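Local coordinates for oligogalacturonate lyase (Vibrio parahaemolyticus RIMD 2210633, PDB 3C5M), which probably cleaves oligogalacturonides, the short products of pectin breakdown, by lyase chemistry, and binds manganese in a seven-bladed beta-propeller, at residues Arg264-Ala269 with Glu278-Pro283. Residues are numbered along the deposited sequence; the frame is centred on the assembly and turned at random.
Sequences RVIYKA and EVMVMP
The two outer strands of a propeller blade form an antiparallel hairpin here, and a beta bulge interrupts their pairing where Val279 and Met280 together face Ile266. Val265 pairs with Val281 and Tyr267 with Glu278, both non-hydrogen-bonded, so the second strand holds one extra residue between these pairs. Ile266 is gripped through both its backbone groups: its N donates to Met280 O (2.8 Å), nearly in line with that carbonyl, while its O accepts Val279 N (3.0 Å, N-H...O 164°). Beyond the bulge, Met282 N reaches Arg264 O only through a weak, strongly bent bond.

On one face of the sheet, the Tyr267 ring lies against Glu278, whose CA sits over it and whose CB is 3.6 Å from Tyr267 CE1. The extended Glu278 chain, with CG anti to the backbone N (chi1 -178°), carries the carboxylate toward the phenol end, its plane almost perpendicular to the ring. Glu278 OE1 and Tyr267 OH remain 3.7 Å apart, too far for a hydrogen bond. On the opposite face the contact between Ile266 and Met280 is apolar: Ile266 CD1 lies 4.0 Å from CG of selenomethionine Met280. The side chain of Met282, also a selenomethionine, bent at chi2 and chi3, turns its terminal methyl obliquely toward the Arg264 guanidinium, and the two side chains also meet at their bases, Arg264 CB to Met282 CB (3.7 Å).

Strand 264-269 continues inward to strand 252-258 through backbone bonds from Val265 to Ser256 and from Tyr267 to Tyr254, whereas strand 276-281 forms the outer edge of the blade. Ile266 and Met280 pack on Leu325 of the next blade, and Ile266 and Met282 on Leu288. The chain then enters strand 285-290, which carries the manganese ligand His287.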
loop_
_atom_site.group_PDB
_atom_site.type_symbol
_atom_site.label_atom_id
_atom_site.label_comp_id
_atom_site.label_asym_id
_atom_site.label_seq_id
_atom_site.Cartn_x
_atom_site.Cartn_y
_atom_site.Cartn_z
ATOM N N ARG A 264 3.056 13.645 16.668
ATOM C CA ARG A 264 2.263 12.585 16.073
ATOM C C ARG A 264 2.550 11.281 16.807
ATOM O O ARG A 264 3.703 10.961 17.078
ATOM C CB ARG A 264 2.631 12.462 14.595
ATOM C CG ARG A 264 2.480 13.772 13.836
ATOM C CD ARG A 264 3.639 14.005 12.879
ATOM N NE ARG A 264 3.708 12.998 11.819
ATOM C CZ ARG A 264 2.770 12.813 10.893
ATOM N NH1 ARG A 264 2.926 11.871 9.970
ATOM N NH2 ARG A 264 1.679 13.566 10.888
ATOM N N VAL A 265 1.503 10.537 17.142
ATOM C CA VAL A 265 1.691 9.276 17.847
ATOM C C VAL A 265 0.968 8.106 17.191
ATOM O O VAL A 265 -0.176 8.233 16.758
ATOM C CB VAL A 265 1.230 9.386 19.315
ATOM C CG1 VAL A 265 2.166 10.291 20.076
ATOM C CG2 VAL A 265 -0.177 9.932 19.383
ATOM N N ILE A 266 1.654 6.970 17.118
ATOM C CA ILE A 266 1.098 5.767 16.521
ATOM C C ILE A 266 0.119 5.123 17.496
ATOM O O ILE A 266 0.338 5.132 18.704
ATOM C CB ILE A 266 2.199 4.755 16.194
ATOM C CG1 ILE A 266 3.265 5.413 15.319
ATOM C CG2 ILE A 266 1.600 3.550 15.495
ATOM C CD1 ILE A 266 4.452 4.520 14.998
ATOM N N TYR A 267 -0.953 4.554 16.962
ATOM C CA TYR A 267 -1.971 3.928 17.785
ATOM C C TYR A 267 -2.353 2.563 17.256
ATOM O O TYR A 267 -2.322 2.337 16.055
ATOM C CB TYR A 267 -3.220 4.813 17.818
ATOM C CG TYR A 267 -3.264 5.817 18.942
ATOM C CD1 TYR A 267 -3.751 5.461 20.199
ATOM C CD2 TYR A 267 -2.821 7.123 18.755
ATOM C CE1 TYR A 267 -3.798 6.383 21.240
ATOM C CE2 TYR A 267 -2.863 8.049 19.790
ATOM C CZ TYR A 267 -3.353 7.674 21.027
ATOM O OH TYR A 267 -3.405 8.592 22.050
ATOM N N LYS A 268 -2.706 1.655 18.161
ATOM C CA LYS A 268 -3.147 0.312 17.787
ATOM C C LYS A 268 -4.567 0.137 18.309
ATOM O O LYS A 268 -4.827 0.350 19.488
ATOM C CB LYS A 268 -2.250 -0.766 18.409
ATOM C CG LYS A 268 -0.983 -1.103 17.628
ATOM C CD LYS A 268 -0.211 -2.265 18.281
ATOM C CE LYS A 268 1.052 -2.626 17.489
ATOM N NZ LYS A 268 1.924 -3.599 18.206
ATOM N N ALA A 269 -5.483 -0.247 17.427
ATOM C CA ALA A 269 -6.875 -0.458 17.809
ATOM C C ALA A 269 -7.237 -1.941 17.723
ATOM O O ALA A 269 -6.973 -2.587 16.717
ATOM C CB ALA A 269 -7.784 0.345 16.902
ATOM N N GLU A 278 -2.300 3.939 22.699
ATOM C CA GLU A 278 -1.078 4.526 22.172
ATOM C C GLU A 278 0.074 3.521 22.230
ATOM O O GLU A 278 0.165 2.726 23.164
ATOM C CB GLU A 278 -0.739 5.774 22.987
ATOM C CG GLU A 278 0.491 6.531 22.535
ATOM C CD GLU A 278 0.804 7.708 23.446
ATOM O OE1 GLU A 278 -0.081 8.579 23.608
ATOM O OE2 GLU A 278 1.929 7.758 23.996
ATOM N N VAL A 279 0.941 3.557 21.222
ATOM C CA VAL A 279 2.086 2.656 21.160
ATOM C C VAL A 279 3.415 3.408 21.252
ATOM O O VAL A 279 4.325 2.978 21.963
ATOM C CB VAL A 279 2.079 1.824 19.865
ATOM C CG1 VAL A 279 2.081 2.737 18.669
ATOM C CG2 VAL A 279 3.295 0.909 19.827
HETATM N N MSE A 280 3.531 4.519 20.529
HETATM C CA MSE A 280 4.749 5.321 20.565
HETATM C C MSE A 280 4.668 6.578 19.706
HETATM O O MSE A 280 3.692 6.788 18.987
HETATM C CB MSE A 280 5.954 4.492 20.123
HETATM C CG MSE A 280 6.139 4.387 18.621
HETATM SE SE MSE A 280 7.839 3.546 18.100
HETATM C CE MSE A 280 7.151 1.820 17.612
ATOM N N VAL A 281 5.698 7.415 19.795
ATOM C CA VAL A 281 5.760 8.648 19.020
ATOM C C VAL A 281 5.932 8.312 17.554
ATOM O O VAL A 281 6.166 7.164 17.193
ATOM C CB VAL A 281 6.944 9.511 19.428
ATOM C CG1 VAL A 281 6.841 9.860 20.895
ATOM C CG2 VAL A 281 8.243 8.769 19.134
HETATM N N MSE A 282 5.848 9.327 16.710
HETATM C CA MSE A 282 5.959 9.119 15.278
HETATM C C MSE A 282 6.919 10.102 14.661
HETATM O O MSE A 282 6.632 11.299 14.598
HETATM C CB MSE A 282 4.588 9.308 14.626
HETATM C CG MSE A 282 4.039 8.101 13.878
HETATM SE SE MSE A 282 4.765 7.802 12.133
HETATM C CE MSE A 282 3.776 9.146 11.141
ATOM N N PRO A 283 8.080 9.619 14.199
ATOM C CA PRO A 283 9.041 10.537 13.582
ATOM C C PRO A 283 8.442 11.144 12.306
ATOM O O PRO A 283 7.501 10.594 11.727
ATOM C CB PRO A 283 10.249 9.645 13.313
ATOM C CG PRO A 283 9.637 8.283 13.142
ATOM C CD PRO A 283 8.593 8.239 14.220
#